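Local atomic coordinates of ancestral congerin Con-anc (PDB entry 3AJY), a protein that binds beta-galactoside sugars, as a reconstructed ancestor of the fish galectins called congerins, with a galactose residue held in its carbohydrate pocket. Residues L42-D47 with N95-E100; I59-M64 with H105-P110. One frame throughout, in Å; residues are numbered along the deposited sequence.

Contact 1. Residues L42-D47 with N95-E100; sequences LSLHLD and NKFYIE. With GAL (beta-D-galactopyranose), chain C.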
loop_
_atom_site.group_PDB
_atom_site.type_symbol
_atom_site.label_atom_id
_atom_site.label_comp_id
_atom_site.label_asym_id
_atom_site.label_seq_id
_atom_site.Cartn_x
_atom_site.Cartn_y
_atom_site.Cartn_z
ATOM N N LEU A 42 17.742 -1.387 5.954
ATOM C CA LEU A 42 16.670 -2.363 5.991
ATOM C C LEU A 42 16.796 -3.200 7.226
ATOM O O LEU A 42 17.896 -3.663 7.554
ATOM C CB LEU A 42 16.736 -3.285 4.768
ATOM C CG LEU A 42 16.702 -2.724 3.348
ATOM C CD1 LEU A 42 16.861 -3.890 2.384
ATOM C CD2 LEU A 42 15.390 -1.974 3.082
ATOM N N SER A 43 15.666 -3.382 7.907
ATOM C CA SER A 43 15.566 -4.324 9.008
ATOM C C SER A 43 15.392 -5.751 8.527
ATOM O O SER A 43 15.849 -6.695 9.193
ATOM C CB SER A 43 14.407 -3.946 9.936
ATOM O OG SER A 43 14.780 -2.855 10.771
ATOM N N LEU A 44 14.712 -5.916 7.390
ATOM C CA LEU A 44 14.430 -7.252 6.851
ATOM C C LEU A 44 14.504 -7.214 5.343
ATOM O O LEU A 44 13.758 -6.482 4.713
ATOM C CB LEU A 44 13.023 -7.742 7.227
ATOM C CG LEU A 44 12.693 -9.221 7.476
ATOM C CD1 LEU A 44 11.230 -9.544 7.112
ATOM C CD2 LEU A 44 13.641 -10.227 6.842
ATOM N N HIS A 45 15.401 -8.020 4.790
ATOM C CA HIS A 45 15.496 -8.242 3.354
ATOM C C HIS A 45 15.190 -9.733 3.213
ATOM O O HIS A 45 15.930 -10.575 3.711
ATOM C CB HIS A 45 16.914 -7.900 2.897
ATOM C CG HIS A 45 17.311 -8.481 1.574
ATOM N ND1 HIS A 45 16.812 -8.015 0.373
ATOM C CD2 HIS A 45 18.235 -9.424 1.256
ATOM C CE1 HIS A 45 17.387 -8.672 -0.627
ATOM N NE2 HIS A 45 18.252 -9.532 -0.118
ATOM N N LEU A 46 14.093 -10.047 2.540
ATOM C CA LEU A 46 13.669 -11.407 2.361
ATOM C C LEU A 46 13.834 -11.790 0.887
ATOM O O LEU A 46 12.981 -11.475 0.063
ATOM C CB LEU A 46 12.214 -11.512 2.854
ATOM C CG LEU A 46 11.441 -12.815 2.938
ATOM C CD1 LEU A 46 11.995 -13.722 4.048
ATOM C CD2 LEU A 46 9.954 -12.471 3.197
ATOM N N ASP A 47 14.937 -12.464 0.559
ATOM C CA ASP A 47 15.296 -12.744 -0.838
ATOM C C ASP A 47 14.979 -14.193 -1.170
ATOM O O ASP A 47 15.557 -15.109 -0.581
ATOM C CB ASP A 47 16.790 -12.456 -1.080
ATOM C CG ASP A 47 17.119 -12.137 -2.548
ATOM O OD1 ASP A 47 16.223 -11.703 -3.297
ATOM O OD2 ASP A 47 18.301 -12.299 -2.958
ATOM N N ASN A 95 11.988 -7.859 19.388
ATOM C CA ASN A 95 13.029 -8.883 19.300
ATOM C C ASN A 95 13.127 -9.578 17.937
ATOM O O ASN A 95 14.229 -9.855 17.445
ATOM C CB ASN A 95 12.845 -9.929 20.403
ATOM C CG ASN A 95 12.968 -9.333 21.801
ATOM O OD1 ASN A 95 13.923 -8.599 22.109
ATOM N ND2 ASN A 95 11.998 -9.634 22.648
ATOM N N LYS A 96 11.969 -9.864 17.344
ATOM C CA LYS A 96 11.908 -10.713 16.153
ATOM C C LYS A 96 10.939 -10.219 15.078
ATOM O O LYS A 96 9.971 -9.530 15.371
ATOM C CB LYS A 96 11.520 -12.139 16.557
ATOM C CG LYS A 96 12.587 -12.862 17.360
ATOM C CD LYS A 96 12.396 -14.364 17.305
ATOM C CE LYS A 96 11.839 -14.928 18.612
ATOM N NZ LYS A 96 12.281 -16.359 18.785
ATOM N N PHE A 97 11.230 -10.575 13.832
ATOM C CA PHE A 97 10.257 -10.508 12.740
ATOM C C PHE A 97 9.654 -11.890 12.603
ATOM O O PHE A 97 10.355 -12.881 12.767
ATOM C CB PHE A 97 10.926 -10.093 11.418
ATOM C CG PHE A 97 11.243 -8.635 11.352
ATOM C CD1 PHE A 97 10.282 -7.723 10.915
ATOM C CD2 PHE A 97 12.477 -8.162 11.777
ATOM C CE1 PHE A 97 10.554 -6.362 10.885
ATOM C CE2 PHE A 97 12.756 -6.803 11.750
ATOM C CZ PHE A 97 11.798 -5.901 11.304
ATOM N N TYR A 98 8.363 -11.954 12.308
ATOM C CA TYR A 98 7.689 -13.233 12.075
ATOM C C TYR A 98 7.093 -13.229 10.682
ATOM O O TYR A 98 6.239 -12.405 10.373
ATOM C CB TYR A 98 6.595 -13.468 13.110
ATOM C CG TYR A 98 7.085 -13.311 14.520
ATOM C CD1 TYR A 98 7.111 -12.056 15.134
ATOM C CD2 TYR A 98 7.545 -14.412 15.242
ATOM C CE1 TYR A 98 7.566 -11.909 16.443
ATOM C CE2 TYR A 98 8.006 -14.266 16.550
ATOM C CZ TYR A 98 8.009 -13.017 17.139
ATOM O OH TYR A 98 8.477 -12.868 18.429
ATOM N N ILE A 99 7.563 -14.141 9.842
ATOM C CA ILE A 99 7.208 -14.165 8.423
ATOM C C ILE A 99 6.401 -15.434 8.086
ATOM O O ILE A 99 6.864 -16.543 8.357
ATOM C CB ILE A 99 8.483 -14.132 7.540
ATOM C CG1 ILE A 99 9.358 -12.905 7.847
ATOM C CG2 ILE A 99 8.117 -14.172 6.073
ATOM C CD1 ILE A 99 10.669 -13.208 8.559
ATOM N N GLU A 100 5.211 -15.269 7.500
ATOM C CA GLU A 100 4.409 -16.405 7.018
ATOM C C GLU A 100 4.270 -16.416 5.496
ATOM O O GLU A 100 3.817 -15.448 4.893
ATOM C CB GLU A 100 3.015 -16.458 7.663
ATOM C CG GLU A 100 2.204 -17.722 7.270
ATOM C CD GLU A 100 0.840 -17.822 7.962
ATOM O OE1 GLU A 100 0.261 -16.771 8.335
ATOM O OE2 GLU A 100 0.339 -18.965 8.138
HETATM C C1 GAL C . 23.975 -10.358 -1.915
HETATM C C2 GAL C . 23.113 -9.765 -3.024
HETATM C C3 GAL C . 22.252 -8.620 -2.494
HETATM C C4 GAL C . 21.489 -9.072 -1.243
HETATM C C5 GAL C . 22.460 -9.646 -0.206
HETATM C C6 GAL C . 21.776 -10.131 1.084
HETATM O O2 GAL C . 23.941 -9.301 -4.064
HETATM O O3 GAL C . 21.351 -8.241 -3.517
HETATM O O4 GAL C . 20.526 -10.046 -1.603
HETATM O O5 GAL C . 23.203 -10.707 -0.774
HETATM O O6 GAL C . 22.757 -10.535 2.030
#

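Contact 2. Residues I59-M64 with H105-P110; sequences IVLNSM and HKLEFP. With GAL (beta-D-galactopyranose), chain C.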
loop_
_atom_site.group_PDB
_atom_site.type_symbol
_atom_site.label_atom_id
_atom_site.label_comp_id
_atom_site.label_asym_id
_atom_site.label_seq_id
_atom_site.Cartn_x
_atom_site.Cartn_y
_atom_site.Cartn_z
ATOM N N ILE A 59 15.716 -19.259 0.595
ATOM C CA ILE A 59 15.402 -17.922 1.045
ATOM C C ILE A 59 16.608 -17.422 1.788
ATOM O O ILE A 59 17.217 -18.149 2.577
ATOM C CB ILE A 59 14.166 -17.864 1.962
ATOM C CG1 ILE A 59 12.932 -18.453 1.267
ATOM C CG2 ILE A 59 13.890 -16.424 2.381
ATOM C CD1 ILE A 59 11.715 -18.580 2.202
ATOM N N VAL A 60 16.997 -16.191 1.491
ATOM C CA VAL A 60 18.084 -15.568 2.215
ATOM C C VAL A 60 17.467 -14.401 2.962
ATOM O O VAL A 60 16.744 -13.593 2.372
ATOM C CB VAL A 60 19.216 -15.109 1.251
ATOM C CG1 VAL A 60 20.270 -14.238 1.996
ATOM C CG2 VAL A 60 19.868 -16.327 0.588
ATOM N N LEU A 61 17.747 -14.322 4.257
ATOM C CA LEU A 61 17.286 -13.225 5.092
ATOM C C LEU A 61 18.479 -12.453 5.591
ATOM O O LEU A 61 19.507 -13.026 5.905
ATOM C CB LEU A 61 16.487 -13.741 6.294
ATOM C CG LEU A 61 15.243 -14.589 6.013
ATOM C CD1 LEU A 61 15.601 -16.058 5.816
ATOM C CD2 LEU A 61 14.262 -14.435 7.152
ATOM N N ASN A 62 18.341 -11.143 5.683
ATOM C CA ASN A 62 19.455 -10.323 6.117
ATOM C C ASN A 62 18.945 -8.953 6.447
ATOM O O ASN A 62 17.809 -8.628 6.131
ATOM C CB ASN A 62 20.518 -10.255 5.004
ATOM C CG ASN A 62 21.897 -9.911 5.530
ATOM O OD1 ASN A 62 22.061 -9.551 6.702
ATOM N ND2 ASN A 62 22.912 -9.997 4.647
ATOM N N SER A 63 19.798 -8.144 7.070
ATOM C CA SER A 63 19.508 -6.742 7.297
ATOM C C SER A 63 20.611 -5.953 6.624
ATOM O O SER A 63 21.642 -6.517 6.249
ATOM C CB SER A 63 19.452 -6.418 8.793
ATOM O OG SER A 63 20.725 -6.557 9.417
ATOM N N MET A 64 20.385 -4.657 6.474
ATOM C CA MET A 64 21.338 -3.804 5.806
ATOM C C MET A 64 21.457 -2.472 6.512
ATOM O O MET A 64 20.475 -1.942 7.044
ATOM C CB MET A 64 20.901 -3.554 4.371
ATOM C CG MET A 64 21.945 -2.914 3.544
ATOM S SD MET A 64 21.333 -2.593 1.912
ATOM C CE MET A 64 22.921 -2.265 1.123
ATOM N N HIS A 105 4.272 -22.036 5.626
ATOM C CA HIS A 105 5.637 -22.048 6.141
ATOM C C HIS A 105 5.919 -20.758 6.897
ATOM O O HIS A 105 5.442 -19.692 6.503
ATOM C CB HIS A 105 6.662 -22.195 5.018
ATOM C CG HIS A 105 6.907 -23.613 4.599
ATOM N ND1 HIS A 105 7.041 -23.986 3.279
ATOM C CD2 HIS A 105 7.049 -24.750 5.329
ATOM C CE1 HIS A 105 7.259 -25.290 3.211
ATOM N NE2 HIS A 105 7.263 -25.778 4.441
ATOM N N LYS A 106 6.700 -20.866 7.969
ATOM C CA LYS A 106 6.981 -19.734 8.826
ATOM C C LYS A 106 8.473 -19.566 9.086
ATOM O O LYS A 106 9.208 -20.545 9.199
ATOM C CB LYS A 106 6.185 -19.837 10.130
ATOM C CG LYS A 106 4.731 -19.414 9.949
ATOM C CD LYS A 106 3.890 -19.652 11.192
ATOM C CE LYS A 106 2.465 -19.148 10.996
ATOM N NZ LYS A 106 1.514 -20.020 11.769
ATOM N N LEU A 107 8.901 -18.312 9.155
ATOM C CA LEU A 107 10.288 -17.953 9.400
ATOM C C LEU A 107 10.358 -16.898 10.487
ATOM O O LEU A 107 9.374 -16.217 10.770
ATOM C CB LEU A 107 10.939 -17.386 8.126
ATOM C CG LEU A 107 10.907 -18.195 6.834
ATOM C CD1 LEU A 107 11.790 -17.513 5.795
ATOM C CD2 LEU A 107 11.388 -19.612 7.083
ATOM N N GLU A 108 11.542 -16.765 11.079
ATOM C CA GLU A 108 11.815 -15.721 12.048
ATOM C C GLU A 108 13.184 -15.126 11.777
ATOM O O GLU A 108 14.079 -15.799 11.271
ATOM C CB GLU A 108 11.756 -16.276 13.471
ATOM C CG GLU A 108 10.410 -16.851 13.846
ATOM C CD GLU A 108 10.357 -17.338 15.292
ATOM O OE1 GLU A 108 9.236 -17.668 15.742
ATOM O OE2 GLU A 108 11.425 -17.388 15.959
ATOM N N PHE A 109 13.341 -13.863 12.139
ATOM C CA PHE A 109 14.574 -13.125 11.906
ATOM C C PHE A 109 14.699 -12.101 13.006
ATOM O O PHE A 109 13.734 -11.415 13.320
ATOM C CB PHE A 109 14.538 -12.435 10.526
ATOM C CG PHE A 109 15.877 -11.864 10.089
ATOM C CD1 PHE A 109 16.908 -12.703 9.702
ATOM C CD2 PHE A 109 16.083 -10.493 10.055
ATOM C CE1 PHE A 109 18.142 -12.197 9.300
ATOM C CE2 PHE A 109 17.319 -9.959 9.657
ATOM C CZ PHE A 109 18.347 -10.818 9.282
ATOM N N PRO A 110 15.884 -11.998 13.612
ATOM C CA PRO A 110 16.121 -10.963 14.612
ATOM C C PRO A 110 15.794 -9.527 14.185
ATOM O O PRO A 110 16.090 -9.109 13.058
ATOM C CB PRO A 110 17.618 -11.093 14.926
ATOM C CG PRO A 110 18.192 -11.997 13.863
ATOM C CD PRO A 110 17.059 -12.869 13.421
HETATM C C1 GAL C . 23.975 -10.358 -1.915
HETATM C C2 GAL C . 23.113 -9.765 -3.024
HETATM C C3 GAL C . 22.252 -8.620 -2.494
HETATM C C4 GAL C . 21.489 -9.072 -1.243
HETATM C C5 GAL C . 22.460 -9.646 -0.206
HETATM C C6 GAL C . 21.776 -10.131 1.084
HETATM O O2 GAL C . 23.941 -9.301 -4.064
HETATM O O3 GAL C . 21.351 -8.241 -3.517
HETATM O O4 GAL C . 20.526 -10.046 -1.603
HETATM O O5 GAL C . 23.203 -10.707 -0.774
HETATM O O6 GAL C . 22.757 -10.535 2.030
#

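Contact 1. Residues L42-D47 with N95-E100
Ser-43, Leu-44 and Leu-46 meet Phe-97 and Ile-99 of the facing sheet, and everything between the two segments is apolar or van der Waals. Leu-44 slides past Phe-97 and sets CG over one face of the ring, toward its rim, 4.2 Å from Phe-97 CG. Its CD1 branch meets Ile-99 tip to tip, 3.9 Å from Ile-99 CG1. Leu-46 and Ile-99 pass alongside each other, joined where Leu-46 CD2 lies 3.8 Å from Ile-99 CG2; CG of Leu-46 stands anti to the backbone N (chi1 -175°), which sends CD2 across the gap to Ile-99 CG2. Ser-43 CB comes obliquely to the ring, 3.5 Å from Phe-97 CZ. Ser-43 and Leu-44 form a classic beta bulge opposite Val-35, and both side chains point at the facing sheet. Ile-88 and Ile-90 of strand 85-92 extend the same core.

The polar chemistry lies on the other face of strand 44-47. His-45 NE2 and galactose O4 share a hydrogen bond of 2.8 Å, the hydroxyl lying near the ring plane, while Asn-34 OD1 holds ND1 and so fixes the ring's rotation. Asp-47 OD2 forms salt bridges with Arg-30 and Arg-49, and Arg-30 also bonds the sugar. One strand thus divides its chemistry: leucines pack the sandwich, His-45 bonds the axial O4 that distinguishes galactose from glucose, and Asp-47 holds the arginines beside it.

Contact 2. Residues I59-M64 with H105-P110
Phe-109 points its ring into strand 59-64, where it lies against both side chain and backbone. Its CG is anti to the backbone N (chi1 -169°), extending the ring past Leu-61, whose side chain runs in the opposite direction. Leu-61 CB is 3.6 Å from Phe-109 CD1, and the Leu-61 CD2 branch rests 3.9 Å from Phe-109 CB. The far end of the ring approaches the main chain obliquely, with Phe-109 CZ 3.4 Å from Asn-62 CA and Ser-63 N just beyond. Toward the other end of the strands, Leu-107 offers CD1 to two partners: Ile-59 meets it tip to tip, CD1 to CD1 at 3.7 Å, and Leu-61 comes across at an angle, its CD1 4.1 Å from Leu-107 CD1. Ile-99 of the adjoining strand packs against Leu-61 and Leu-107.

Asn-62 starts away from this layer, toward the sugar. Its ND2 donates a nearly straight hydrogen bond to galactose O6 (2.7 Å, 166°) and another to Glu-70 O. Its OD1 receives Ser-63 N at 2.7 Å, from a donor tilted 35° out of the carbonyl plane, and Arg-112 NH1 as well. Ser-63 OG is tied to Tyr-113 and Arg-112. Bonds at both ends of the amide fix its flip, presenting N-H to the sugar, while the phenyl ring of Phe-109 packs beneath the backbone that carries it.

How the contacts relate
Contacts 1 and 2 are neighbouring sections of one beta-sandwich core, their centres about 5 Å apart. Strands 41-52 and 58-65 lie side by side in the sugar-binding sheet, and strands 96-101 and 106-110 in the facing one, with 106-110 at its edge within the chain. The segments alternate along the sequence, 42-47, 59-64, 95-100, 105-110, so consecutive antiparallel strands of each sheet face a consecutive pair of the other. Probable backbone hydrogen bonds, Asp-47 O to Val-60 N and Phe-97 N to Phe-109 O (both 2.7 Å), join the contacts within each sheet. Together the paired strands bring His-45 and Asn-62 to one galactose on the outer face.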